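Local coordinates for protein ICChI, a glycosylated chitinase (Ipomoea carnea, PDB 6IDN) that hydrolyses chitin as a plant family 18 glycosidase and also shows lysozyme activity, probably cleaving the related glycan of bacterial cell walls, at residues G11-L16 against L255-Y260; G83-S88 against I126-N131; S95-L100 against D135-Q140. One frame throughout, in Å; residues are numbered along the deposited sequence.

Contact 1. Residues G11-L16 against L255-Y260; sequences GGEGSL and LWSKYY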
ATOM      1  N   GLY A  11      11.304  -5.171  12.487  1.00 30.41           N
ATOM      2  CA  GLY A  11      11.064  -4.764  13.865  1.00 32.97           C
ATOM      3  C   GLY A  11      11.941  -3.626  14.349  1.00 37.65           C
ATOM      4  O   GLY A  11      11.595  -2.965  15.334  1.00 37.16           O
ATOM      5  N   GLY A  12      13.062  -3.375  13.681  1.00 35.96           N
ATOM      6  CA  GLY A  12      13.931  -2.269  14.024  1.00 34.76           C
ATOM      7  C   GLY A  12      13.655  -0.960  13.316  1.00 39.27           C
ATOM      8  O   GLY A  12      14.411   0.001  13.502  1.00 39.02           O
ATOM      9  N   GLU A  13      12.593  -0.875  12.514  1.00 31.35           N
ATOM     10  CA  GLU A  13      12.319   0.352  11.776  1.00 29.48           C
ATOM     11  C   GLU A  13      11.664   1.428  12.629  1.00 37.15           C
ATOM     12  O   GLU A  13      11.356   2.504  12.109  1.00 30.02           O
ATOM     13  CB  GLU A  13      11.441   0.058  10.559  1.00 27.02           C
ATOM     14  CG  GLU A  13       9.985  -0.242  10.892  1.00 29.88           C
ATOM     15  CD  GLU A  13       9.329  -1.062   9.813  1.00 32.29           C
ATOM     16  OE1 GLU A  13       9.669  -0.848   8.629  1.00 29.73           O
ATOM     17  OE2 GLU A  13       8.476  -1.922  10.137  1.00 26.71           O
ATOM     18  N   GLY A  14      11.476   1.184  13.920  1.00 31.46           N
ATOM     19  CA  GLY A  14      10.789   2.129  14.773  1.00 35.49           C
ATOM     20  C   GLY A  14       9.323   1.766  14.956  1.00 30.86           C
ATOM     21  O   GLY A  14       8.735   1.004  14.185  1.00 30.27           O
ATOM     22  N   SER A  15       8.731   2.318  16.014  1.00 31.99           N
ATOM     23  CA  SER A  15       7.321   2.076  16.278  1.00 31.16           C
ATOM     24  C   SER A  15       6.456   2.812  15.259  1.00 32.55           C
ATOM     25  O   SER A  15       6.913   3.694  14.521  1.00 33.22           O
ATOM     26  CB  SER A  15       6.956   2.510  17.702  1.00 33.23           C
ATOM     27  OG  SER A  15       7.002   3.922  17.838  1.00 33.89           O
ATOM     28  N   LEU A  16       5.187   2.417  15.194  1.00 30.48           N
ATOM     29  CA  LEU A  16       4.263   3.130  14.324  1.00 26.28           C
ATOM     30  C   LEU A  16       4.124   4.581  14.766  1.00 27.22           C
ATOM     31  O   LEU A  16       4.073   5.491  13.932  1.00 29.07           O
ATOM     32  CB  LEU A  16       2.911   2.418  14.320  1.00 28.03           C
ATOM     33  CG  LEU A  16       1.812   3.022  13.456  1.00 23.76           C
ATOM     34  CD1 LEU A  16       2.144   2.977  11.963  1.00 21.97           C
ATOM     35  CD2 LEU A  16       0.495   2.298  13.748  1.00 24.21           C
ATOM     36  N   LEU A 255       6.872   5.003  -0.765  1.00 15.77           N
ATOM     37  CA  LEU A 255       8.213   4.536  -0.462  1.00 16.98           C
ATOM     38  C   LEU A 255       8.171   3.149   0.157  1.00 19.05           C
ATOM     39  O   LEU A 255       7.444   2.909   1.126  1.00 20.80           O
ATOM     40  CB  LEU A 255       8.928   5.500   0.489  1.00 17.51           C
ATOM     41  CG  LEU A 255       9.245   6.871  -0.098  1.00 17.79           C
ATOM     42  CD1 LEU A 255       9.847   7.763   0.997  1.00 21.16           C
ATOM     43  CD2 LEU A 255      10.209   6.739  -1.248  1.00 19.09           C
ATOM     44  N   TRP A 256       8.976   2.251  -0.393  1.00 17.63           N
ATOM     45  CA  TRP A 256       9.316   0.983   0.241  1.00 19.79           C
ATOM     46  C   TRP A 256      10.727   1.133   0.802  1.00 18.81           C
ATOM     47  O   TRP A 256      11.680   1.239   0.029  1.00 20.06           O
ATOM     48  CB  TRP A 256       9.263  -0.136  -0.799  1.00 20.15           C
ATOM     49  CG  TRP A 256       9.700  -1.438  -0.248  1.00 19.30           C
ATOM     50  CD1 TRP A 256      10.916  -2.046  -0.430  1.00 20.45           C
ATOM     51  CD2 TRP A 256       8.943  -2.298   0.606  1.00 18.32           C
ATOM     52  NE1 TRP A 256      10.954  -3.238   0.261  1.00 22.57           N
ATOM     53  CE2 TRP A 256       9.756  -3.415   0.903  1.00 21.93           C
ATOM     54  CE3 TRP A 256       7.648  -2.244   1.137  1.00 21.38           C
ATOM     55  CZ2 TRP A 256       9.317  -4.466   1.707  1.00 27.36           C
ATOM     56  CZ3 TRP A 256       7.222  -3.285   1.952  1.00 25.74           C
ATOM     57  CH2 TRP A 256       8.048  -4.381   2.219  1.00 29.22           C
ATOM     58  N   SER A 257      10.903   1.160   2.134  1.00 17.88           N
ATOM     59  CA  SER A 257       9.917   1.056   3.214  1.00 18.49           C
ATOM     60  C   SER A 257      10.461   1.892   4.384  1.00 23.16           C
ATOM     61  O   SER A 257      11.534   2.477   4.272  1.00 22.35           O
ATOM     62  CB  SER A 257       9.725  -0.395   3.638  1.00 23.01           C
ATOM     63  OG  SER A 257      10.890  -0.852   4.328  1.00 26.14           O
ATOM     64  N   LYS A 258       9.749   1.929   5.513  1.00 20.75           N
ATOM     65  CA  LYS A 258      10.215   2.733   6.643  1.00 24.50           C
ATOM     66  C   LYS A 258      11.620   2.321   7.080  1.00 30.73           C
ATOM     67  O   LYS A 258      12.446   3.177   7.427  1.00 25.26           O
ATOM     68  CB  LYS A 258       9.233   2.616   7.812  1.00 24.48           C
ATOM     69  CG  LYS A 258       9.698   3.293   9.115  1.00 27.40           C
ATOM     70  CD  LYS A 258       9.954   4.791   8.922  1.00 27.01           C
ATOM     71  CE  LYS A 258      10.251   5.483  10.265  1.00 30.72           C
ATOM     72  NZ  LYS A 258      11.512   5.006  10.892  1.00 33.21           N
ATOM     73  N   TYR A 259      11.912   1.018   7.044  1.00 24.00           N
ATOM     74  CA  TYR A 259      13.200   0.532   7.529  1.00 26.05           C
ATOM     75  C   TYR A 259      14.365   1.142   6.762  1.00 25.35           C
ATOM     76  O   TYR A 259      15.445   1.335   7.335  1.00 29.24           O
ATOM     77  CB  TYR A 259      13.264  -0.993   7.438  1.00 26.86           C
ATOM     78  CG  TYR A 259      14.589  -1.562   7.903  1.00 30.96           C
ATOM     79  CD1 TYR A 259      14.919  -1.571   9.251  1.00 32.79           C
ATOM     80  CD2 TYR A 259      15.506  -2.081   6.998  1.00 37.03           C
ATOM     81  CE1 TYR A 259      16.129  -2.083   9.688  1.00 35.80           C
ATOM     82  CE2 TYR A 259      16.723  -2.595   7.427  1.00 36.65           C
ATOM     83  CZ  TYR A 259      17.024  -2.595   8.769  1.00 35.56           C
ATOM     84  OH  TYR A 259      18.229  -3.106   9.202  1.00 43.46           O
ATOM     85  N   TYR A 260      14.166   1.458   5.482  1.00 23.37           N
ATOM     86  CA  TYR A 260      15.224   1.961   4.613  1.00 26.43           C
ATOM     87  C   TYR A 260      15.197   3.471   4.444  1.00 26.48           C
ATOM     88  O   TYR A 260      16.062   4.016   3.750  1.00 27.49           O
ATOM     89  CB  TYR A 260      15.139   1.289   3.235  1.00 26.03           C
ATOM     90  CG  TYR A 260      15.324  -0.212   3.319  1.00 23.68           C
ATOM     91  CD1 TYR A 260      16.579  -0.762   3.531  1.00 27.58           C
ATOM     92  CD2 TYR A 260      14.237  -1.073   3.227  1.00 23.35           C
ATOM     93  CE1 TYR A 260      16.749  -2.132   3.627  1.00 32.39           C
ATOM     94  CE2 TYR A 260      14.401  -2.452   3.329  1.00 27.69           C
ATOM     95  CZ  TYR A 260      15.658  -2.971   3.521  1.00 32.92           C
ATOM     96  OH  TYR A 260      15.839  -4.336   3.626  1.00 34.13           O
TER

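Contact 2. Residues G83-S88 against I126-N131; sequences GNYYLS and IEDGSN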
ATOM      1  N   GLY A  83       3.884 -15.339   0.695  1.00 29.53           N
ATOM      2  CA  GLY A  83       2.642 -15.613   1.399  1.00 32.76           C
ATOM      3  C   GLY A  83       1.909 -16.803   0.835  1.00 39.87           C
ATOM      4  O   GLY A  83       2.314 -17.405  -0.164  1.00 42.67           O
ATOM      5  N   ASN A  84       0.818 -17.130   1.518  1.00 31.32           N
ATOM      6  CA  ASN A  84      -0.137 -18.149   1.108  1.00 37.15           C
ATOM      7  C   ASN A  84      -1.493 -17.470   0.926  1.00 33.47           C
ATOM      8  O   ASN A  84      -2.381 -17.602   1.771  1.00 32.59           O
ATOM      9  CB  ASN A  84      -0.221 -19.280   2.164  1.00 42.43           C
ATOM     10  CG  ASN A  84      -1.249 -20.328   1.823  1.00 51.70           C
ATOM     11  OD1 ASN A  84      -1.555 -20.561   0.654  1.00 53.09           O
ATOM     12  ND2 ASN A  84      -1.827 -20.937   2.848  1.00 42.06           N
ATOM     13  N   TYR A  85      -1.625 -16.696  -0.142  1.00 22.11           N
ATOM     14  CA  TYR A  85      -2.874 -15.970  -0.337  1.00 21.00           C
ATOM     15  C   TYR A  85      -3.342 -16.102  -1.777  1.00 26.46           C
ATOM     16  O   TYR A  85      -2.530 -16.147  -2.702  1.00 25.18           O
ATOM     17  CB  TYR A  85      -2.726 -14.496   0.064  1.00 20.96           C
ATOM     18  CG  TYR A  85      -1.663 -13.727  -0.689  1.00 23.99           C
ATOM     19  CD1 TYR A  85      -0.372 -13.631  -0.206  1.00 21.41           C
ATOM     20  CD2 TYR A  85      -1.975 -13.030  -1.859  1.00 20.51           C
ATOM     21  CE1 TYR A  85       0.598 -12.909  -0.888  1.00 20.96           C
ATOM     22  CE2 TYR A  85      -1.010 -12.305  -2.538  1.00 21.56           C
ATOM     23  CZ  TYR A  85       0.270 -12.237  -2.050  1.00 21.74           C
ATOM     24  OH  TYR A  85       1.217 -11.506  -2.718  1.00 24.07           O
ATOM     25  N   TYR A  86      -4.662 -16.194  -1.926  1.00 20.57           N
ATOM     26  CA  TYR A  86      -5.392 -16.178  -3.188  1.00 20.67           C
ATOM     27  C   TYR A  86      -6.867 -16.384  -2.877  1.00 22.68           C
ATOM     28  O   TYR A  86      -7.230 -16.925  -1.826  1.00 20.80           O
ATOM     29  CB  TYR A  86      -4.909 -17.249  -4.170  1.00 21.56           C
ATOM     30  CG  TYR A  86      -5.010 -18.670  -3.667  1.00 29.40           C
ATOM     31  CD1 TYR A  86      -6.158 -19.412  -3.876  1.00 28.27           C
ATOM     32  CD2 TYR A  86      -3.956 -19.275  -2.989  1.00 28.01           C
ATOM     33  CE1 TYR A  86      -6.268 -20.720  -3.421  1.00 30.04           C
ATOM     34  CE2 TYR A  86      -4.053 -20.585  -2.540  1.00 32.32           C
ATOM     35  CZ  TYR A  86      -5.214 -21.297  -2.748  1.00 30.75           C
ATOM     36  OH  TYR A  86      -5.307 -22.604  -2.303  1.00 37.10           O
ATOM     37  N   LEU A  87      -7.713 -15.940  -3.797  1.00 19.15           N
ATOM     38  CA  LEU A  87      -9.157 -16.029  -3.644  1.00 17.05           C
ATOM     39  C   LEU A  87      -9.681 -17.116  -4.567  1.00 18.99           C
ATOM     40  O   LEU A  87      -9.236 -17.233  -5.709  1.00 22.52           O
ATOM     41  CB  LEU A  87      -9.807 -14.697  -3.989  1.00 18.70           C
ATOM     42  CG  LEU A  87      -9.245 -13.521  -3.192  1.00 18.88           C
ATOM     43  CD1 LEU A  87      -9.691 -12.220  -3.826  1.00 19.86           C
ATOM     44  CD2 LEU A  87      -9.686 -13.590  -1.725  1.00 17.07           C
ATOM     45  N   SER A  88     -10.644 -17.895  -4.079  1.00 19.91           N
ATOM     46  CA  SER A  88     -11.077 -19.062  -4.832  1.00 21.21           C
ATOM     47  C   SER A  88     -12.393 -18.874  -5.588  1.00 21.37           C
ATOM     48  O   SER A  88     -12.707 -19.712  -6.449  1.00 25.50           O
ATOM     49  CB  SER A  88     -11.187 -20.278  -3.896  1.00 25.96           C
ATOM     50  OG  SER A  88     -12.035 -20.003  -2.798  1.00 28.96           O
ATOM     51  N   ILE A 126      -0.686  -7.278  -4.175  1.00 15.92           N
ATOM     52  CA  ILE A 126      -0.783  -8.646  -4.680  1.00 15.24           C
ATOM     53  C   ILE A 126       0.399  -8.898  -5.615  1.00 21.09           C
ATOM     54  O   ILE A 126       0.464  -8.339  -6.708  1.00 18.33           O
ATOM     55  CB  ILE A 126      -2.124  -8.870  -5.396  1.00 17.06           C
ATOM     56  CG1 ILE A 126      -3.299  -8.454  -4.494  1.00 17.51           C
ATOM     57  CG2 ILE A 126      -2.272 -10.331  -5.836  1.00 20.13           C
ATOM     58  CD1 ILE A 126      -3.231  -9.028  -3.061  1.00 17.74           C
ATOM     59  N   GLU A 127       1.336  -9.746  -5.184  1.00 20.54           N
ATOM     60  CA  GLU A 127       2.555 -10.024  -5.933  0.56 21.75           C
ATOM     61  C   GLU A 127       2.711 -11.479  -6.335  1.00 21.31           C
ATOM     62  O   GLU A 127       3.684 -11.811  -7.029  1.00 25.33           O
ATOM     63  CB  GLU A 127       3.796  -9.638  -5.117  0.56 23.24           C
ATOM     64  CG  GLU A 127       3.881  -8.202  -4.683  0.56 29.77           C
ATOM     65  CD  GLU A 127       5.146  -7.941  -3.893  0.56 27.19           C
ATOM     66  OE1 GLU A 127       6.217  -8.448  -4.296  0.56 28.79           O
ATOM     67  OE2 GLU A 127       5.074  -7.236  -2.867  0.56 29.54           O
ATOM     68  N   ASP A 128       1.823 -12.362  -5.897  1.00 21.99           N
ATOM     69  CA  ASP A 128       1.932 -13.762  -6.279  1.00 22.79           C
ATOM     70  C   ASP A 128       0.569 -14.411  -6.105  1.00 20.72           C
ATOM     71  O   ASP A 128      -0.363 -13.810  -5.573  1.00 23.16           O
ATOM     72  CB  ASP A 128       3.033 -14.496  -5.488  1.00 29.84           C
ATOM     73  CG  ASP A 128       2.655 -14.762  -4.041  1.00 40.96           C
ATOM     74  OD1 ASP A 128       2.448 -13.783  -3.309  1.00 53.84           O
ATOM     75  OD2 ASP A 128       2.594 -15.945  -3.623  1.00 53.50           O
ATOM     76  N   GLY A 129       0.468 -15.652  -6.583  1.00 23.25           N
ATOM     77  CA  GLY A 129      -0.784 -16.380  -6.531  1.00 25.55           C
ATOM     78  C   GLY A 129      -1.730 -15.979  -7.648  1.00 28.07           C
ATOM     79  O   GLY A 129      -1.460 -15.088  -8.460  1.00 28.48           O
ATOM     80  N   SER A 130      -2.880 -16.650  -7.673  1.00 24.17           N
ATOM     81  CA  SER A 130      -3.874 -16.382  -8.704  1.00 24.44           C
ATOM     82  C   SER A 130      -4.306 -14.923  -8.668  1.00 21.44           C
ATOM     83  O   SER A 130      -4.446 -14.319  -7.600  1.00 22.54           O
ATOM     84  CB  SER A 130      -5.096 -17.284  -8.518  1.00 25.35           C
ATOM     85  OG  SER A 130      -6.134 -16.887  -9.395  1.00 22.45           O
ATOM     86  N   ASN A 131      -4.539 -14.358  -9.850  1.00 19.69           N
ATOM     87  CA  ASN A 131      -4.982 -12.977  -9.966  1.00 17.73           C
ATOM     88  C   ASN A 131      -6.494 -12.814  -9.858  1.00 20.35           C
ATOM     89  O   ASN A 131      -6.977 -11.680  -9.882  1.00 22.60           O
ATOM     90  CB  ASN A 131      -4.540 -12.408 -11.306  1.00 18.22           C
ATOM     91  CG  ASN A 131      -5.358 -12.962 -12.443  1.00 29.00           C
ATOM     92  OD1 ASN A 131      -5.504 -14.177 -12.572  1.00 22.81           O
ATOM     93  ND2 ASN A 131      -5.947 -12.075 -13.242  1.00 41.20           N
TER
HETATM   94  O   HOH W   1       0.100 -16.560  -2.895  1.00 36.89           O
HETATM   95  O   HOH W   2      -6.818 -14.926  -6.317  1.00 18.39           O
HETATM   96  O   HOH W   3      -8.172 -18.148  -7.945  1.00 23.21           O

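Contact 3. Residues S95-L100 against D135-Q140; sequences SVAQYL and DTLAEQ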
ATOM      1  N   SER A  95     -16.373 -13.132   1.486  1.00 19.37           N
ATOM      2  CA  SER A  95     -16.068 -13.564   2.849  1.00 19.70           C
ATOM      3  C   SER A  95     -14.819 -12.874   3.384  1.00 22.14           C
ATOM      4  O   SER A  95     -14.756 -12.518   4.569  1.00 19.13           O
ATOM      5  CB  SER A  95     -15.885 -15.087   2.894  1.00 23.25           C
ATOM      6  OG  SER A  95     -17.115 -15.766   2.665  1.00 41.90           O
ATOM      7  N   VAL A  96     -13.811 -12.681   2.528  1.00 17.52           N
ATOM      8  CA  VAL A  96     -12.591 -11.995   2.947  1.00 14.04           C
ATOM      9  C   VAL A  96     -12.869 -10.515   3.189  1.00 13.74           C
ATOM     10  O   VAL A  96     -12.319  -9.911   4.121  1.00 16.62           O
ATOM     11  CB  VAL A  96     -11.488 -12.213   1.893  1.00 16.29           C
ATOM     12  CG1 VAL A  96     -10.273 -11.350   2.174  1.00 24.00           C
ATOM     13  CG2 VAL A  96     -11.087 -13.677   1.874  1.00 17.82           C
ATOM     14  N   ALA A  97     -13.712  -9.904   2.355  1.00 14.25           N
ATOM     15  CA  ALA A  97     -14.061  -8.505   2.580  1.00 14.40           C
ATOM     16  C   ALA A  97     -14.707  -8.335   3.939  1.00 16.06           C
ATOM     17  O   ALA A  97     -14.398  -7.394   4.683  1.00 17.00           O
ATOM     18  CB  ALA A  97     -15.018  -8.013   1.485  1.00 17.27           C
ATOM     19  N   GLN A  98     -15.611  -9.247   4.287  1.00 15.56           N
ATOM     20  CA  GLN A  98     -16.283  -9.162   5.584  1.00 15.59           C
ATOM     21  C   GLN A  98     -15.283  -9.334   6.713  1.00 18.29           C
ATOM     22  O   GLN A  98     -15.339  -8.622   7.719  1.00 17.47           O
ATOM     23  CB  GLN A  98     -17.374 -10.227   5.656  1.00 20.16           C
ATOM     24  CG  GLN A  98     -18.298 -10.040   6.802  1.00 36.84           C
ATOM     25  CD  GLN A  98     -19.177  -8.836   6.614  1.00 40.96           C
ATOM     26  OE1 GLN A  98     -19.969  -8.763   5.676  1.00 42.25           O
ATOM     27  NE2 GLN A  98     -19.011  -7.850   7.488  1.00 44.45           N
ATOM     28  N   TYR A  99     -14.356 -10.291   6.565  1.00 17.13           N
ATOM     29  CA  TYR A  99     -13.313 -10.477   7.557  1.00 17.58           C
ATOM     30  C   TYR A  99     -12.524  -9.197   7.753  1.00 16.16           C
ATOM     31  O   TYR A  99     -12.227  -8.807   8.887  1.00 19.64           O
ATOM     32  CB  TYR A  99     -12.357 -11.619   7.141  1.00 19.37           C
ATOM     33  CG  TYR A  99     -11.021 -11.562   7.879  1.00 21.60           C
ATOM     34  CD1 TYR A  99     -10.867 -12.143   9.127  1.00 24.63           C
ATOM     35  CD2 TYR A  99      -9.921 -10.905   7.329  1.00 19.14           C
ATOM     36  CE1 TYR A  99      -9.657 -12.075   9.810  1.00 19.99           C
ATOM     37  CE2 TYR A  99      -8.710 -10.826   8.008  1.00 19.52           C
ATOM     38  CZ  TYR A  99      -8.589 -11.418   9.249  1.00 23.08           C
ATOM     39  OH  TYR A  99      -7.381 -11.352   9.926  1.00 26.37           O
ATOM     40  N   LEU A 100     -12.136  -8.551   6.648  1.00 15.01           N
ATOM     41  CA  LEU A 100     -11.347  -7.331   6.757  1.00 14.32           C
ATOM     42  C   LEU A 100     -12.151  -6.236   7.439  1.00 17.56           C
ATOM     43  O   LEU A 100     -11.630  -5.514   8.300  1.00 17.31           O
ATOM     44  CB  LEU A 100     -10.880  -6.878   5.374  1.00 14.23           C
ATOM     45  CG  LEU A 100      -9.925  -7.858   4.706  1.00 14.47           C
ATOM     46  CD1 LEU A 100      -9.735  -7.453   3.259  1.00 16.95           C
ATOM     47  CD2 LEU A 100      -8.589  -7.860   5.410  1.00 15.87           C
ATOM     48  N   ASP A 135     -10.917  -7.968  -8.179  1.00 15.02           N
ATOM     49  CA  ASP A 135     -11.941  -6.991  -8.542  1.00 15.23           C
ATOM     50  C   ASP A 135     -13.176  -7.136  -7.658  1.00 14.99           C
ATOM     51  O   ASP A 135     -13.731  -6.136  -7.181  1.00 15.28           O
ATOM     52  CB  ASP A 135     -12.315  -7.097 -10.036  1.00 16.17           C
ATOM     53  CG  ASP A 135     -12.648  -8.515 -10.521  1.00 19.38           C
ATOM     54  OD1 ASP A 135     -12.408  -9.522  -9.826  1.00 18.22           O
ATOM     55  OD2 ASP A 135     -13.142  -8.611 -11.679  1.00 21.09           O
ATOM     56  N   THR A 136     -13.615  -8.373  -7.422  1.00 15.23           N
ATOM     57  CA  THR A 136     -14.772  -8.618  -6.563  1.00 13.01           C
ATOM     58  C   THR A 136     -14.474  -8.221  -5.117  1.00 14.17           C
ATOM     59  O   THR A 136     -15.317  -7.611  -4.448  1.00 14.95           O
ATOM     60  CB  THR A 136     -15.182 -10.098  -6.672  1.00 12.86           C
ATOM     61  OG1 THR A 136     -15.407 -10.431  -8.060  1.00 24.22           O
ATOM     62  CG2 THR A 136     -16.449 -10.397  -5.881  1.00 14.70           C
ATOM     63  N   LEU A 137     -13.258  -8.510  -4.630  1.00 13.24           N
ATOM     64  CA  LEU A 137     -12.894  -8.097  -3.273  1.00 13.86           C
ATOM     65  C   LEU A 137     -12.985  -6.581  -3.125  1.00 15.09           C
ATOM     66  O   LEU A 137     -13.541  -6.083  -2.135  1.00 14.11           O
ATOM     67  CB  LEU A 137     -11.485  -8.609  -2.913  1.00 13.56           C
ATOM     68  CG  LEU A 137     -10.911  -8.200  -1.549  1.00 15.68           C
ATOM     69  CD1 LEU A 137     -11.853  -8.644  -0.413  1.00 15.23           C
ATOM     70  CD2 LEU A 137      -9.513  -8.763  -1.360  1.00 14.21           C
ATOM     71  N   ALA A 138     -12.466  -5.828  -4.106  1.00 12.94           N
ATOM     72  CA  ALA A 138     -12.556  -4.372  -4.034  1.00 13.80           C
ATOM     73  C   ALA A 138     -14.008  -3.917  -4.043  1.00 13.39           C
ATOM     74  O   ALA A 138     -14.386  -3.005  -3.294  1.00 15.38           O
ATOM     75  CB  ALA A 138     -11.789  -3.728  -5.191  1.00 16.84           C
ATOM     76  N   GLU A 139     -14.832  -4.537  -4.897  1.00 13.63           N
ATOM     77  CA  GLU A 139     -16.242  -4.167  -4.978  1.00 13.34           C
ATOM     78  C   GLU A 139     -16.965  -4.479  -3.672  1.00 15.60           C
ATOM     79  O   GLU A 139     -17.802  -3.697  -3.208  1.00 17.19           O
ATOM     80  CB  GLU A 139     -16.884  -4.906  -6.166  1.00 13.72           C
ATOM     81  CG  GLU A 139     -16.488  -4.289  -7.548  1.00 15.87           C
ATOM     82  CD  GLU A 139     -16.914  -5.128  -8.743  1.00 18.92           C
ATOM     83  OE1 GLU A 139     -17.229  -6.324  -8.562  1.00 21.71           O
ATOM     84  OE2 GLU A 139     -16.963  -4.591  -9.875  1.00 20.28           O
ATOM     85  N   GLN A 140     -16.655  -5.619  -3.051  1.00 15.03           N
ATOM     86  CA  GLN A 140     -17.346  -5.950  -1.810  1.00 14.53           C
ATOM     87  C   GLN A 140     -16.905  -5.061  -0.655  1.00 13.96           C
ATOM     88  O   GLN A 140     -17.731  -4.733   0.206  1.00 16.50           O
ATOM     89  CB  GLN A 140     -17.132  -7.425  -1.474  1.00 16.43           C
ATOM     90  CG  GLN A 140     -17.724  -8.380  -2.508  1.00 17.18           C
ATOM     91  CD  GLN A 140     -19.250  -8.482  -2.475  1.00 19.15           C
ATOM     92  OE1 GLN A 140     -19.845  -9.123  -3.335  1.00 26.21           O
ATOM     93  NE2 GLN A 140     -19.884  -7.857  -1.494  1.00 20.47           N
TER

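Contact 1. Residues G11-L16 against L255-Y260
This contact ties together two loops at the seam of the TIM barrel, where the first and last strands, 2-7 and 250-256, pair in parallel. The loop 11-16 follows the first strand. Segment 255-260 ends the last strand and turns into a 3-10 segment at 258-260. The two meet through E13 on one side and K258 and Y259 on the other. The side chain of K258 bends at chi2 and again at chi4 (65°), which curls its ammonium back onto the backbone of E13. There NZ donates to E13 O over 2.8 Å, and the C=O...N angle of 162° puts the donor nearly in line with the carbonyl bond. The aliphatic chain curls round the same oxygen, with K258 CG 3.5 Å from E13 O. The two charges do not pair: E13 OE1 and K258 NZ stay 6.5 Å apart. The carboxylate is held elsewhere, since OE2 accepts from H49 NE2 and from the backbone N of G8. OE1 lies near the start of the 3-10 turn, 3.6 Å from K258 CB. Closer to the backbone, E13 CB packs 3.5 Å from Y259 CA. The ring of Y259 meets E13 CB and G12 C with its edge, near its plane. W256 closes the strand before a cis peptide bond to S257, and its ring meets Y6 edge-to-face. A cis peptide after a tryptophan at this place recurs in family 18 enzymes, where that tryptophan probably floors the substrate site. S257 CB then sits 3.6 Å above the plane of the W256 ring, offset toward its rim.

Contact 2. Residues G83-S88 against I126-N131
Y85 and D128 meet because both carry CG between the backbone N and the carbonyl carbon, with chi1 of 59° and 73°. These torsions bring the phenol and the carboxylate together at the C-terminal end of the TIM-barrel strands, with the two planes 85° apart. The DxxDxDxE signature of family 18 runs through strand 121-126 and ends at E127. E127 is its last acid, the position that serves as proton donor in relatives. The phenol oxygen grips the backbone here. E127 N donates to Y85 OH over 3.0 Å in a nearly straight bond. D128 N adds a weak, bent bond to the same oxygen. Y85 OH in turn donates to G80 O, so it links the backbone of E127 and D128 to G80 at the end of strand 73-80. The carboxylate of D128 also crowds this oxygen, with D128 OD1 2.7 Å from Y85 OH. This network may help fix the backbone at E127. Beside the phenol ring, I126 CD1 packs 4.0 Å from Y85 CE2, an oblique apolar contact. F36 meets the tyrosine ring from outside the contact. Further along, Y86 offers its CB to S130 while its ring turns away to stack on H38. Three waters bridge the two segments. Water 1 lies over the centre of the Y85 ring and donates to both Y85 O and D128 OD2. Water 2 accepts from L87 N over 2.9 Å and donates to S130 O at 2.8 Å. Water 3 donates to L87 O over 2.6 Å and is bonded to S130 OG at 2.8 Å.

Contact 3. Residues S95-L100 against D135-Q140
L137 CD1 lies over one face of the V96-A97 peptide, 3.6 Å from A97 N. The amide of Q140 is turned away from the contact, and its faces and edges take no part. The side chain bends at chi2 (-73°) and leads its amide off, and Q140 touches through its first side-chain carbon alone, with Q140 CB 3.7 Å from A97 CB. The contact is apolar, and most of its touching residues are buried. L137 carries CG opposite its backbone N (chi1 177°), which sends one methyl across to the other helix. This CD1 methyl has several neighbours. It meets A97 CB at 3.7 Å and V96 CG1 at 4.1 Å. L100 CD1 is a looser third partner, 4.4 Å from L137 CD1. The small side chain of A97 permits the close approach: A97 CA and L137 CA lie 6.0 Å apart, and the axes of the two short segments pass at 8.8 Å. The segments run broadly the same way, crossing at -44°. This fits neighbouring helices on the outside of a TIM barrel. Helix 90-103 links strand 73-80 to strand 121-126, and helix 134-148 follows the latter in the chain. L137 and L100 also rest on L78 of strand 73-80, and A97 continues along helix 134-148 to L141 and L144.

Overall arrangement
All three contacts belong to one TIM barrel but to different layers. Contact 1 and contact 2 lie in loops that follow barrel strands, and both are partly buried. Their centres are 25 Å apart and they do not touch. Contact 1 joins the loops that follow the first and last strands with a lysine-to-carbonyl bond. Contact 2 joins neighbouring strand ends with a tyrosine hydroxyl and bridging waters. Contact 3 is buried between outer helices and is wholly apolar across its segments. Contacts 2 and 3 are continuous: L87 CD2 packs 3.9 Å from V96 CG2, and L87 also reaches L137. Polar chemistry in the loops thus gives way to aliphatic chemistry between the helices.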